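Side-chain contacts in CDP-archaeol synthase (Aeropyrum pernix K1, PDB 5GUF), which makes CDP-archaeol in the membrane, using CTP and magnesium to activate a bis-geranylgeranyl glycerol phosphate for archaeal phospholipid synthesis: residues M21-I26 with S70-L75; N28-V33 with L62-A67; L53-T58 with I112-P117; S89-L94 with L131-A136; D125-A130 with V147-A152. All blocks are in the same frame, centred on the assembly; numbering follows the deposited sequence.

Interaction 1 of 5, residues M21-I26 with S70-L75; sequences MLPAMI and SAAGVL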
# COMPACT_ATOMS: atom_id res chain seq x y z
N MET A 21 -14.40 0.46 12.24
CA MET A 21 -13.18 -0.32 12.08
C MET A 21 -12.49 -0.69 13.39
O MET A 21 -11.59 -1.55 13.38
CB MET A 21 -12.19 0.43 11.21
CG MET A 21 -12.56 0.45 9.74
SD MET A 21 -12.33 -1.19 8.99
CE MET A 21 -14.03 -1.62 8.63
N LEU A 22 -12.84 -0.05 14.51
CA LEU A 22 -12.13 -0.32 15.76
C LEU A 22 -12.18 -1.79 16.17
O LEU A 22 -11.18 -2.28 16.73
CB LEU A 22 -12.64 0.60 16.88
CG LEU A 22 -11.84 1.91 17.03
CD1 LEU A 22 -12.63 2.97 17.80
CD2 LEU A 22 -10.49 1.68 17.70
N PRO A 23 -13.25 -2.54 15.95
CA PRO A 23 -13.17 -3.99 16.20
C PRO A 23 -12.10 -4.69 15.39
O PRO A 23 -11.44 -5.60 15.90
CB PRO A 23 -14.58 -4.49 15.85
CG PRO A 23 -15.45 -3.32 16.19
CD PRO A 23 -14.65 -2.08 15.84
N ALA A 24 -11.92 -4.30 14.12
CA ALA A 24 -10.87 -4.90 13.29
C ALA A 24 -9.48 -4.54 13.81
O ALA A 24 -8.60 -5.40 13.91
CB ALA A 24 -11.04 -4.45 11.84
N MET A 25 -9.27 -3.25 14.11
CA MET A 25 -8.01 -2.81 14.71
C MET A 25 -7.71 -3.60 15.98
O MET A 25 -6.57 -4.03 16.21
CB MET A 25 -8.09 -1.32 15.03
CG MET A 25 -7.95 -0.40 13.83
SD MET A 25 -8.05 1.34 14.29
CE MET A 25 -9.77 1.69 13.99
N ILE A 26 -8.73 -3.82 16.81
CA ILE A 26 -8.54 -4.55 18.05
C ILE A 26 -8.34 -6.04 17.77
O ILE A 26 -7.52 -6.70 18.41
CB ILE A 26 -9.71 -4.29 19.01
CG1 ILE A 26 -9.47 -2.93 19.68
CG2 ILE A 26 -9.78 -5.36 20.07
CD1 ILE A 26 -10.70 -2.30 20.27
N SER A 70 -15.16 -9.16 18.82
CA SER A 70 -16.55 -9.26 19.23
C SER A 70 -16.83 -8.38 20.44
O SER A 70 -17.82 -7.63 20.46
CB SER A 70 -16.91 -10.71 19.51
OG SER A 70 -16.52 -11.53 18.42
N ALA A 71 -15.98 -8.45 21.46
CA ALA A 71 -16.19 -7.61 22.64
C ALA A 71 -16.19 -6.14 22.25
O ALA A 71 -17.06 -5.38 22.68
CB ALA A 71 -15.13 -7.91 23.71
N ALA A 72 -15.26 -5.73 21.37
CA ALA A 72 -15.18 -4.33 20.97
C ALA A 72 -16.41 -3.88 20.18
O ALA A 72 -16.82 -2.71 20.28
CB ALA A 72 -13.91 -4.09 20.14
N GLY A 73 -17.02 -4.79 19.42
CA GLY A 73 -18.20 -4.41 18.69
C GLY A 73 -19.38 -4.11 19.60
O GLY A 73 -20.24 -3.31 19.24
N VAL A 74 -19.42 -4.75 20.77
CA VAL A 74 -20.36 -4.35 21.81
C VAL A 74 -20.11 -2.90 22.21
O VAL A 74 -21.04 -2.09 22.29
CB VAL A 74 -20.26 -5.29 23.02
CG1 VAL A 74 -21.03 -4.71 24.21
CG2 VAL A 74 -20.77 -6.67 22.66
N LEU A 75 -18.85 -2.54 22.44
CA LEU A 75 -18.55 -1.15 22.75
C LEU A 75 -18.86 -0.23 21.57
O LEU A 75 -19.31 0.90 21.77
CB LEU A 75 -17.08 -1.00 23.16
CG LEU A 75 -16.72 -1.75 24.44
CD1 LEU A 75 -15.22 -1.72 24.69
CD2 LEU A 75 -17.49 -1.15 25.60
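Ile-26 sets CG1 anti to its own carbonyl carbon (chi1 -79°) and carries the chain on nearly extended (chi2 160°), which brings CD1 to the methyl of Ala-72. Ile-26 CD1 and Ala-72 CB are 3.7 Å apart, the shortest approach between 21-26 and 70-75. One turn earlier, Pro-23 meets the same methyl with ring carbons and CA: Ala-72 CB lies 4.0 Å from Pro-23 CA, so this methyl touches both the proline and the end of the isoleucine, from two different sides. The ring's far corner goes to the next residue, with Pro-23 CG 3.9 Å from Gly-73 CA. A CB on Gly-73 would stand about 4.1 Å from Pro-23 CG. The small pair Ala-72 and Gly-73 is consistent with the approach of 8.2 Å between the axes of the short segments. These run roughly antiparallel (152°), in helices predicted to cross the membrane, with Ser-89 of helix 84-109 against the proline. Proline also lacks the N-H that would bond to the preceding turn, and helix 14-29 is kinked here. No hydrogen bond or charge spans the contact, so its cohesion rests on dispersion and the fit of apolar shapes.

Interaction 2 of 5, residues N28-V33 with L62-A67; sequences NATPVV and LLAGFA. With CTP (cytidine-5'-triphosphate), chain B.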
# COMPACT_ATOMS: atom_id res chain seq x y z
N ASN A 28 -6.91 -7.15 15.13
CA ASN A 28 -5.59 -7.26 14.52
C ASN A 28 -4.47 -7.12 15.55
O ASN A 28 -3.39 -7.70 15.37
CB ASN A 28 -5.43 -6.22 13.43
CG ASN A 28 -4.05 -6.21 12.84
OD1 ASN A 28 -3.60 -7.21 12.28
ND2 ASN A 28 -3.37 -5.08 12.97
N ALA A 29 -4.70 -6.35 16.62
CA ALA A 29 -3.66 -6.04 17.59
C ALA A 29 -3.57 -7.05 18.72
O ALA A 29 -2.51 -7.18 19.34
CB ALA A 29 -3.89 -4.64 18.19
N THR A 30 -4.64 -7.76 19.02
CA THR A 30 -4.70 -8.67 20.16
C THR A 30 -3.76 -9.87 20.08
O THR A 30 -3.19 -10.26 21.11
CB THR A 30 -6.16 -9.11 20.37
OG1 THR A 30 -6.95 -7.96 20.71
CG2 THR A 30 -6.28 -10.13 21.49
N PRO A 31 -3.55 -10.50 18.91
CA PRO A 31 -2.65 -11.67 18.87
C PRO A 31 -1.21 -11.38 19.27
O PRO A 31 -0.48 -12.31 19.65
CB PRO A 31 -2.75 -12.14 17.41
CG PRO A 31 -4.07 -11.61 16.92
CD PRO A 31 -4.26 -10.31 17.63
N VAL A 32 -0.76 -10.12 19.25
CA VAL A 32 0.61 -9.82 19.62
C VAL A 32 0.82 -9.94 21.13
O VAL A 32 1.96 -10.10 21.59
CB VAL A 32 1.01 -8.43 19.11
CG1 VAL A 32 0.52 -8.21 17.70
CG2 VAL A 32 0.47 -7.35 20.04
N VAL A 33 -0.24 -9.86 21.92
CA VAL A 33 -0.13 -10.03 23.37
C VAL A 33 -0.61 -11.42 23.80
O VAL A 33 -0.01 -12.03 24.68
CB VAL A 33 -0.89 -8.93 24.14
CG1 VAL A 33 -0.19 -7.59 24.02
CG2 VAL A 33 -2.34 -8.82 23.69
N LEU A 62 -5.93 -16.34 16.56
CA LEU A 62 -7.20 -16.13 15.89
C LEU A 62 -8.35 -16.04 16.89
O LEU A 62 -9.25 -15.22 16.73
CB LEU A 62 -7.46 -17.25 14.88
CG LEU A 62 -6.66 -17.26 13.59
CD1 LEU A 62 -7.29 -18.27 12.64
CD2 LEU A 62 -6.66 -15.86 12.99
N LEU A 63 -8.35 -16.90 17.91
CA LEU A 63 -9.45 -16.93 18.87
C LEU A 63 -9.48 -15.67 19.73
O LEU A 63 -10.53 -15.06 19.92
CB LEU A 63 -9.37 -18.17 19.74
CG LEU A 63 -9.71 -19.43 18.95
CD1 LEU A 63 -9.27 -20.68 19.72
CD2 LEU A 63 -11.20 -19.44 18.64
N ALA A 64 -8.32 -15.29 20.28
CA ALA A 64 -8.24 -14.06 21.06
C ALA A 64 -8.60 -12.85 20.21
O ALA A 64 -9.29 -11.94 20.67
CB ALA A 64 -6.84 -13.90 21.66
N GLY A 65 -8.14 -12.84 18.95
CA GLY A 65 -8.49 -11.74 18.07
C GLY A 65 -9.98 -11.67 17.82
O GLY A 65 -10.60 -10.60 17.92
N PHE A 66 -10.58 -12.82 17.55
CA PHE A 66 -12.01 -12.89 17.30
C PHE A 66 -12.80 -12.49 18.55
O PHE A 66 -13.71 -11.67 18.49
CB PHE A 66 -12.36 -14.30 16.85
CG PHE A 66 -13.79 -14.49 16.53
CD1 PHE A 66 -14.39 -13.74 15.53
CD2 PHE A 66 -14.55 -15.41 17.23
CE1 PHE A 66 -15.73 -13.91 15.22
CE2 PHE A 66 -15.89 -15.59 16.93
CZ PHE A 66 -16.48 -14.84 15.93
N ALA A 67 -12.45 -13.09 19.70
CA ALA A 67 -13.07 -12.71 20.96
C ALA A 67 -12.95 -11.21 21.21
O ALA A 67 -13.94 -10.56 21.54
CB ALA A 67 -12.43 -13.50 22.11
N1 CTP B . -0.10 -13.50 16.02
C2 CTP B . -0.71 -14.73 16.27
N3 CTP B . -1.77 -15.19 15.51
C4 CTP B . -2.28 -14.38 14.50
C5 CTP B . -1.70 -13.12 14.27
C6 CTP B . -0.51 -12.77 14.92
O2 CTP B . -0.30 -15.44 17.19
N4 CTP B . -3.30 -14.81 13.77
C1' CTP B . 1.00 -13.04 16.92
C2' CTP B . 2.29 -13.77 16.60
O2' CTP B . 3.04 -13.89 17.79
C3' CTP B . 3.00 -12.82 15.67
C4' CTP B . 2.64 -11.49 16.31
O4' CTP B . 1.31 -11.66 16.80
O3' CTP B . 4.38 -13.07 15.64
C5' CTP B . 2.78 -10.32 15.34
O5' CTP B . 1.85 -10.41 14.28
PA CTP B . 2.37 -10.28 12.76
O1A CTP B . 3.26 -9.06 12.70
O2A CTP B . 1.22 -10.20 11.77
O3A CTP B . 3.19 -11.65 12.53
PB CTP B . 4.75 -11.71 12.11
O1B CTP B . 5.54 -12.20 13.30
O2B CTP B . 5.30 -10.40 11.63
O3B CTP B . 4.73 -12.81 10.91
PG CTP B . 4.46 -12.43 9.36
O1G CTP B . 5.79 -12.23 8.68
O2G CTP B . 3.67 -13.56 8.78
O3G CTP B . 3.65 -11.17 9.23
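Thr-30 and Pro-31 face helix 59-80 side by side, and each turns a different surface to it. Thr-30 directs its methyl across: CG2, anti to the backbone N (OG1 at chi1 -64°), stands 3.6 Å from the carbonyl oxygen of Ala-64 and 3.8 Å from Ala-64 CB. That torsion leaves OG1 beside the threonine's own backbone N, where it hydrogen-bonds to Ile-26 O one turn back; the hydroxyl is thus satisfied by the turn before it, and only carbon meets the partner. Pro-31 approaches more loosely, the nearest pair being Pro-31 CD and Gly-65 CA at 4.5 Å. Gly-65 has no side chain, and a CB there would stand about 3.7 Å from Pro-31 CG. The other side of the proline serves the ligand. Pro-31 CB lies over one face of the cytosine, 3.3 Å from CTP N1, and CG extends above the C5 side of the ring. Leu-62 comes at the amino end of the base instead, its CD2 3.6 Å from CTP N4, while Val-32 CG1 touches the ribose at O4' (3.7 Å). Pro-31, with Leu-62 at the amino end and Val-32 at the ribose, thus makes an apolar wall of the CTP pocket in this intramembrane cytidylyltransferase.

Interaction 3 of 5, residues L53-T58 with I112-P117; sequences LGDGKT and IERGRP. With CTP (cytidine-5'-triphosphate), chain B.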
# COMPACT_ATOMS: atom_id res chain seq x y z
N LEU A 53 1.77 -20.35 5.93
CA LEU A 53 1.56 -19.08 6.64
C LEU A 53 2.73 -18.68 7.50
O LEU A 53 3.08 -17.50 7.55
CB LEU A 53 0.29 -19.15 7.51
CG LEU A 53 -1.04 -19.26 6.76
CD1 LEU A 53 -2.25 -19.26 7.72
CD2 LEU A 53 -1.21 -18.17 5.68
N GLY A 54 3.37 -19.63 8.18
CA GLY A 54 4.42 -19.33 9.14
C GLY A 54 3.90 -19.41 10.56
O GLY A 54 2.69 -19.50 10.82
N ASP A 55 4.86 -19.34 11.50
CA ASP A 55 4.55 -19.46 12.92
C ASP A 55 3.85 -18.23 13.48
O ASP A 55 3.31 -18.30 14.58
CB ASP A 55 5.83 -19.73 13.72
CG ASP A 55 6.28 -21.17 13.64
OD1 ASP A 55 5.42 -22.05 13.38
OD2 ASP A 55 7.49 -21.43 13.85
N GLY A 56 3.88 -17.11 12.77
CA GLY A 56 3.27 -15.90 13.28
C GLY A 56 1.76 -15.93 13.34
O GLY A 56 1.17 -15.01 13.90
N LYS A 57 1.12 -16.95 12.78
CA LYS A 57 -0.34 -17.07 12.74
C LYS A 57 -0.71 -18.29 13.56
O LYS A 57 -0.56 -19.43 13.10
CB LYS A 57 -0.84 -17.19 11.30
CG LYS A 57 -0.42 -16.04 10.41
CD LYS A 57 -0.81 -14.68 11.02
CE LYS A 57 0.12 -13.61 10.50
NZ LYS A 57 0.06 -12.28 11.14
N THR A 58 -1.19 -18.06 14.78
CA THR A 58 -1.49 -19.15 15.70
C THR A 58 -2.99 -19.22 15.91
O THR A 58 -3.71 -18.25 15.67
CB THR A 58 -0.74 -18.96 17.02
OG1 THR A 58 -1.15 -17.74 17.65
CG2 THR A 58 0.77 -18.88 16.75
N ILE A 112 9.64 -13.88 1.84
CA ILE A 112 9.87 -13.00 2.99
C ILE A 112 9.67 -13.81 4.26
O ILE A 112 8.56 -14.28 4.54
CB ILE A 112 8.93 -11.79 2.96
CG1 ILE A 112 9.10 -10.98 1.66
CG2 ILE A 112 9.22 -10.93 4.11
CD1 ILE A 112 8.00 -9.90 1.47
N GLU A 113 10.73 -13.95 5.05
CA GLU A 113 10.64 -14.79 6.24
C GLU A 113 9.75 -14.17 7.31
O GLU A 113 9.55 -12.96 7.37
CB GLU A 113 12.01 -15.10 6.83
CG GLU A 113 12.87 -15.93 5.88
CD GLU A 113 14.36 -15.86 6.16
OE1 GLU A 113 15.11 -16.51 5.40
OE2 GLU A 113 14.78 -15.21 7.14
N ARG A 114 9.23 -15.05 8.17
CA ARG A 114 8.24 -14.67 9.16
C ARG A 114 8.77 -13.53 10.04
O ARG A 114 9.92 -13.55 10.49
CB ARG A 114 7.90 -15.91 9.99
CG ARG A 114 7.09 -15.65 11.24
CD ARG A 114 7.96 -15.39 12.43
NE ARG A 114 7.14 -15.11 13.60
CZ ARG A 114 7.05 -15.92 14.65
NH1 ARG A 114 7.74 -17.05 14.69
NH2 ARG A 114 6.27 -15.58 15.67
N GLY A 115 8.00 -12.49 10.22
CA GLY A 115 8.49 -11.38 10.99
C GLY A 115 9.26 -10.28 10.28
O GLY A 115 9.34 -9.22 10.82
N ARG A 116 9.82 -10.52 9.11
CA ARG A 116 10.57 -9.49 8.39
C ARG A 116 9.58 -8.47 7.88
O ARG A 116 8.50 -8.82 7.53
CB ARG A 116 11.42 -10.08 7.29
CG ARG A 116 12.90 -9.87 7.49
CD ARG A 116 13.45 -10.59 8.71
NE ARG A 116 13.66 -9.70 9.85
CZ ARG A 116 14.08 -8.43 9.78
NH1 ARG A 116 14.36 -7.85 8.62
NH2 ARG A 116 14.23 -7.73 10.89
N PRO A 117 9.94 -7.21 7.87
CA PRO A 117 8.95 -6.16 7.53
C PRO A 117 8.57 -6.15 6.06
O PRO A 117 9.43 -6.20 5.18
CB PRO A 117 9.67 -4.86 7.92
CG PRO A 117 11.14 -5.21 7.83
CD PRO A 117 11.26 -6.65 8.22
N1 CTP B . -0.10 -13.50 16.02
C2 CTP B . -0.71 -14.73 16.27
N3 CTP B . -1.77 -15.19 15.51
C4 CTP B . -2.28 -14.38 14.50
C5 CTP B . -1.70 -13.12 14.27
C6 CTP B . -0.51 -12.77 14.92
O2 CTP B . -0.30 -15.44 17.19
N4 CTP B . -3.30 -14.81 13.77
C1' CTP B . 1.00 -13.04 16.92
C2' CTP B . 2.29 -13.77 16.60
O2' CTP B . 3.04 -13.89 17.79
C3' CTP B . 3.00 -12.82 15.67
C4' CTP B . 2.64 -11.49 16.31
O4' CTP B . 1.31 -11.66 16.80
O3' CTP B . 4.38 -13.07 15.64
C5' CTP B . 2.78 -10.32 15.34
O5' CTP B . 1.85 -10.41 14.28
PA CTP B . 2.37 -10.28 12.76
O1A CTP B . 3.26 -9.06 12.70
O2A CTP B . 1.22 -10.20 11.77
O3A CTP B . 3.19 -11.65 12.53
PB CTP B . 4.75 -11.71 12.11
O1B CTP B . 5.54 -12.20 13.30
O2B CTP B . 5.30 -10.40 11.63
O3B CTP B . 4.73 -12.81 10.91
PG CTP B . 4.46 -12.43 9.36
O1G CTP B . 5.79 -12.23 8.68
O2G CTP B . 3.67 -13.56 8.78
O3G CTP B . 3.65 -11.17 9.23
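Two loops of the CTP site meet through Arg-114: a type I turn from Gly-54 to Lys-57 and a type II turn from Glu-113 to Arg-116. The close part is the guanidinium laid on backbone. One face of Arg-114 covers the Asp-55 to Gly-56 peptide, with Gly-56 N 3.8 Å above the guanidinium plane, and Arg-114 NH1 rests 3.4 Å from Asp-55 CB. A CB on Gly-56 would collide with CTP O3B. A bend at chi2 (-90°) folds the arginine along the nucleotide. There Arg-114 NH2 donates in plane to CTP O3' at 3.1 Å, nearly straight at 171°, and Arg-114 NE adds a weak bond to O1B. The outer part, at the exposed carboxylate of Asp-55, is looser. Asp-55 OD2 is 4.5 Å from Arg-114 NH1 and well out of the guanidinium plane, an attraction of charges without a bond; Asp-55 OD1 is taken by Arg-51 in a salt bridge. Deeper in, Lys-57 bends at chi2 to bring NZ into a hydrogen bond with CTP O2A, with Asp-100 as its salt-bridge partner. A methionine in place of Lys-57 would probably leave the alpha-phosphate without this donor and Asp-100 without this salt-bridge partner. Thr-58 OG1 hydrogen-bonds to the O2 of the base. At the gamma-phosphate a backbone donor joins in: Gly-115 N donates to CTP O1G at 2.7 Å.

Interaction 4 of 5, residues S89-L94 with L131-A136; sequences SPAIAL and LAVSIA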
# COMPACT_ATOMS: atom_id res chain seq x y z
N SER A 89 -19.64 -6.64 13.90
CA SER A 89 -18.24 -6.58 14.29
C SER A 89 -17.57 -7.95 14.34
O SER A 89 -16.38 -8.03 13.99
CB SER A 89 -18.09 -5.85 15.63
OG SER A 89 -18.50 -4.49 15.51
N PRO A 90 -18.24 -9.03 14.75
CA PRO A 90 -17.59 -10.35 14.62
C PRO A 90 -17.18 -10.68 13.19
O PRO A 90 -16.04 -11.12 12.97
CB PRO A 90 -18.65 -11.33 15.17
CG PRO A 90 -19.48 -10.49 16.11
CD PRO A 90 -19.54 -9.13 15.46
N ALA A 91 -18.08 -10.48 12.22
CA ALA A 91 -17.72 -10.75 10.83
C ALA A 91 -16.57 -9.85 10.37
O ALA A 91 -15.66 -10.32 9.68
CB ALA A 91 -18.94 -10.56 9.91
N ILE A 92 -16.60 -8.57 10.77
CA ILE A 92 -15.52 -7.65 10.39
C ILE A 92 -14.21 -8.07 11.04
O ILE A 92 -13.15 -8.05 10.39
CB ILE A 92 -15.90 -6.20 10.77
CG1 ILE A 92 -17.13 -5.74 9.98
CG2 ILE A 92 -14.73 -5.24 10.53
CD1 ILE A 92 -17.42 -4.24 10.06
N ALA A 93 -14.25 -8.47 12.32
CA ALA A 93 -13.08 -9.03 12.97
C ALA A 93 -12.51 -10.20 12.17
O ALA A 93 -11.29 -10.32 12.01
CB ALA A 93 -13.42 -9.49 14.39
N LEU A 94 -13.39 -11.09 11.69
CA LEU A 94 -12.95 -12.22 10.87
C LEU A 94 -12.26 -11.73 9.59
O LEU A 94 -11.22 -12.27 9.20
CB LEU A 94 -14.12 -13.14 10.52
CG LEU A 94 -14.58 -13.98 11.72
CD1 LEU A 94 -15.77 -14.85 11.39
CD2 LEU A 94 -13.42 -14.82 12.27
N LEU A 131 -12.38 -4.04 5.51
CA LEU A 131 -13.08 -3.21 4.53
C LEU A 131 -13.89 -4.05 3.54
O LEU A 131 -15.04 -3.71 3.23
CB LEU A 131 -12.08 -2.32 3.79
CG LEU A 131 -12.65 -1.41 2.70
CD1 LEU A 131 -13.28 -0.18 3.33
CD2 LEU A 131 -11.52 -1.01 1.78
N ALA A 132 -13.30 -5.14 3.03
CA ALA A 132 -14.03 -6.01 2.11
C ALA A 132 -15.27 -6.58 2.76
O ALA A 132 -16.33 -6.64 2.12
CB ALA A 132 -13.13 -7.15 1.60
N VAL A 133 -15.16 -7.01 4.02
CA VAL A 133 -16.30 -7.61 4.71
C VAL A 133 -17.37 -6.57 4.98
O VAL A 133 -18.57 -6.83 4.80
CB VAL A 133 -15.83 -8.31 6.01
CG1 VAL A 133 -17.01 -8.70 6.88
CG2 VAL A 133 -15.03 -9.55 5.68
N SER A 134 -16.98 -5.38 5.41
CA SER A 134 -17.98 -4.34 5.63
C SER A 134 -18.77 -4.05 4.35
O SER A 134 -19.98 -3.83 4.40
CB SER A 134 -17.31 -3.07 6.17
OG SER A 134 -16.74 -2.29 5.13
N ILE A 135 -18.11 -4.09 3.18
CA ILE A 135 -18.81 -3.90 1.91
C ILE A 135 -19.70 -5.10 1.59
O ILE A 135 -20.85 -4.94 1.19
CB ILE A 135 -17.80 -3.62 0.78
CG1 ILE A 135 -17.17 -2.23 0.97
CG2 ILE A 135 -18.47 -3.81 -0.59
CD1 ILE A 135 -16.00 -1.95 0.04
N ALA A 136 -19.19 -6.32 1.79
CA ALA A 136 -20.07 -7.48 1.69
C ALA A 136 -21.26 -7.39 2.65
O ALA A 136 -22.33 -7.95 2.36
CB ALA A 136 -19.27 -8.75 1.94
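Ile-92 and Val-133 mark the nearest backbones, their CA atoms 5.7 Å apart, where helices 84-109 and 121-136 pass at 8.3 Å between axes with their directions 141° apart. This is a roughly antiparallel crossing in the transmembrane helical bundle, made by one large residue on each side and a small one beside it. Val-133 makes the main approach. Its CG1, held anti to the backbone N (chi1 169°), meets the backbone of the other helix, 3.5 Å from Ala-91 O. The same methyl lies 4.0 Å from Ala-91 CB, and Ile-92 CG1 borders it at a looser 4.3 Å. Ile-92 runs alongside and onward: its CG1 branch, beside the backbone N, is extended, and CD1 ends 4.1 Å from Ser-134 CB. Ser-134 gives the isoleucine its carbon while its hydroxyl turns back to its own helix. Ile-92 also packs on Leu-20 and Ala-24 of helix 14-29, so this side chain joins three helices. No hydrogen bond spans the two segments; the serine's polar group is satisfied otherwise, being also bonded to Trp-141 NE1 of strand 140-141. Ser-134 OG donates to Leu-131 O at 2.9 Å, tilted 26° from the carbonyl plane and on the same face as the helical N-H of Ile-135.

Interaction 5 of 5, residues D125-A130 with V147-A152; sequences DFYLGA and VEAAAA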
# COMPACT_ATOMS: atom_id res chain seq x y z
N ASP A 125 -3.09 -5.00 5.47
CA ASP A 125 -3.74 -6.23 5.05
C ASP A 125 -5.02 -6.50 5.84
O ASP A 125 -6.03 -6.91 5.27
CB ASP A 125 -2.77 -7.41 5.19
CG ASP A 125 -2.10 -7.47 6.59
OD1 ASP A 125 -2.43 -6.65 7.49
OD2 ASP A 125 -1.24 -8.35 6.79
N PHE A 126 -4.97 -6.30 7.15
CA PHE A 126 -6.16 -6.51 7.97
C PHE A 126 -7.23 -5.46 7.67
O PHE A 126 -8.43 -5.76 7.75
CB PHE A 126 -5.78 -6.47 9.46
CG PHE A 126 -5.72 -5.09 10.01
CD1 PHE A 126 -4.56 -4.34 9.89
CD2 PHE A 126 -6.84 -4.49 10.57
CE1 PHE A 126 -4.52 -3.04 10.36
CE2 PHE A 126 -6.79 -3.19 11.02
CZ PHE A 126 -5.62 -2.47 10.92
N TYR A 127 -6.81 -4.23 7.37
CA TYR A 127 -7.75 -3.17 7.03
C TYR A 127 -8.51 -3.49 5.76
O TYR A 127 -9.72 -3.23 5.67
CB TYR A 127 -7.01 -1.84 6.90
CG TYR A 127 -7.83 -0.72 6.31
CD1 TYR A 127 -8.82 -0.09 7.05
CD2 TYR A 127 -7.61 -0.28 5.00
CE1 TYR A 127 -9.57 0.94 6.52
CE2 TYR A 127 -8.36 0.76 4.46
CZ TYR A 127 -9.35 1.35 5.23
OH TYR A 127 -10.11 2.38 4.71
N LEU A 128 -7.82 -4.07 4.77
CA LEU A 128 -8.41 -4.42 3.48
C LEU A 128 -9.37 -5.60 3.59
O LEU A 128 -10.43 -5.61 2.95
CB LEU A 128 -7.30 -4.72 2.47
CG LEU A 128 -6.39 -3.55 2.05
CD1 LEU A 128 -5.13 -4.01 1.31
CD2 LEU A 128 -7.18 -2.55 1.20
N GLY A 129 -9.02 -6.61 4.39
CA GLY A 129 -9.98 -7.68 4.67
C GLY A 129 -11.22 -7.17 5.38
O GLY A 129 -12.35 -7.52 5.03
N ALA A 130 -11.03 -6.35 6.41
CA ALA A 130 -12.16 -5.81 7.16
C ALA A 130 -13.02 -4.91 6.28
O ALA A 130 -14.26 -5.03 6.27
CB ALA A 130 -11.67 -5.05 8.39
N VAL A 147 -9.55 6.04 1.91
CA VAL A 147 -8.14 6.42 1.93
C VAL A 147 -7.76 7.01 3.29
O VAL A 147 -6.72 6.66 3.87
CB VAL A 147 -7.85 7.41 0.79
CG1 VAL A 147 -6.43 7.96 0.91
CG2 VAL A 147 -8.08 6.73 -0.56
N GLU A 148 -8.60 7.91 3.83
CA GLU A 148 -8.29 8.53 5.12
C GLU A 148 -8.09 7.48 6.20
O GLU A 148 -7.10 7.51 6.93
CB GLU A 148 -9.40 9.50 5.52
CG GLU A 148 -9.41 10.77 4.69
CD GLU A 148 -10.61 11.64 4.96
OE1 GLU A 148 -11.44 11.29 5.84
OE2 GLU A 148 -10.74 12.69 4.29
N ALA A 149 -9.03 6.54 6.33
CA ALA A 149 -8.90 5.48 7.32
C ALA A 149 -7.61 4.68 7.14
O ALA A 149 -6.93 4.36 8.12
CB ALA A 149 -10.11 4.55 7.26
N ALA A 150 -7.25 4.36 5.89
CA ALA A 150 -5.99 3.66 5.65
C ALA A 150 -4.80 4.48 6.15
O ALA A 150 -3.90 3.93 6.79
CB ALA A 150 -5.82 3.35 4.16
N ALA A 151 -4.80 5.79 5.88
CA ALA A 151 -3.74 6.65 6.37
C ALA A 151 -3.81 6.82 7.88
O ALA A 151 -2.78 7.05 8.53
CB ALA A 151 -3.80 8.02 5.68
N ALA A 152 -5.01 6.73 8.45
CA ALA A 152 -5.12 6.77 9.91
C ALA A 152 -4.57 5.50 10.52
O ALA A 152 -4.02 5.54 11.63
CB ALA A 152 -6.57 6.98 10.33
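Ala-149 is the first residue of 147-152 to meet Tyr-127, its CB directed at the phenol end of the ring. The hydroxyl there is bonded to Ala-146 O, just before the segment. The Ala-149 methyl stands 3.3 Å from Tyr-127 OH and 3.7 Å from CE1, an oblique approach. Passing to Ala-150, the backbone itself comes up to the ring: Ala-150 N lies 3.7 Å from Tyr-127 CZ, and Ala-150 CA sits 3.9 Å above one face, offset toward the rim. Ala-150 CB then covers the other ortho position of the phenol, 3.6 Å from Tyr-127 CE2. The ring spans the gap because CG is anti to the tyrosine's own N (chi1 169°), which directs it toward helix 143-161. This helix follows helix 121-136 in the bundle, linked to it through the short strand 140-141. With CA atoms of Tyr-127 and Ala-150 still 7.2 Å apart, the large aromatic fills what the alanines leave between the backbones. With an alanine in place of this tyrosine, the space against Ala-149 and Ala-150 would probably be left unfilled and Ala-146 O would lose its hydroxyl partner. Trp-141 of the linking strand packs on both Tyr-127 and Ala-149.

Interactions 1 and 2 join the same helices, 14-29 and 59-80, with centres 11 Å apart, and only interaction 2 reaches the nucleotide. Interaction 3 lines the same pocket, its centre 15 Å from that of interaction 2; interaction 2 packs apolar groups on base and ribose, and interaction 3 supplies polar groups to base, sugar and phosphates. Interactions 1, 4 and 5 lie away from the nucleotide and touch one another in the helix bundle. Ala-24 is their crossing point: its CB is 3.6 Å from Ala-130 CB and 4.0 Å from Ile-92 CG2, while Ile-92 CG2 also touches Ala-130 CB at 3.7 Å. Interaction 3 touches neither interaction 1 nor interaction 4, with nearest atoms about 11 Å apart in each case.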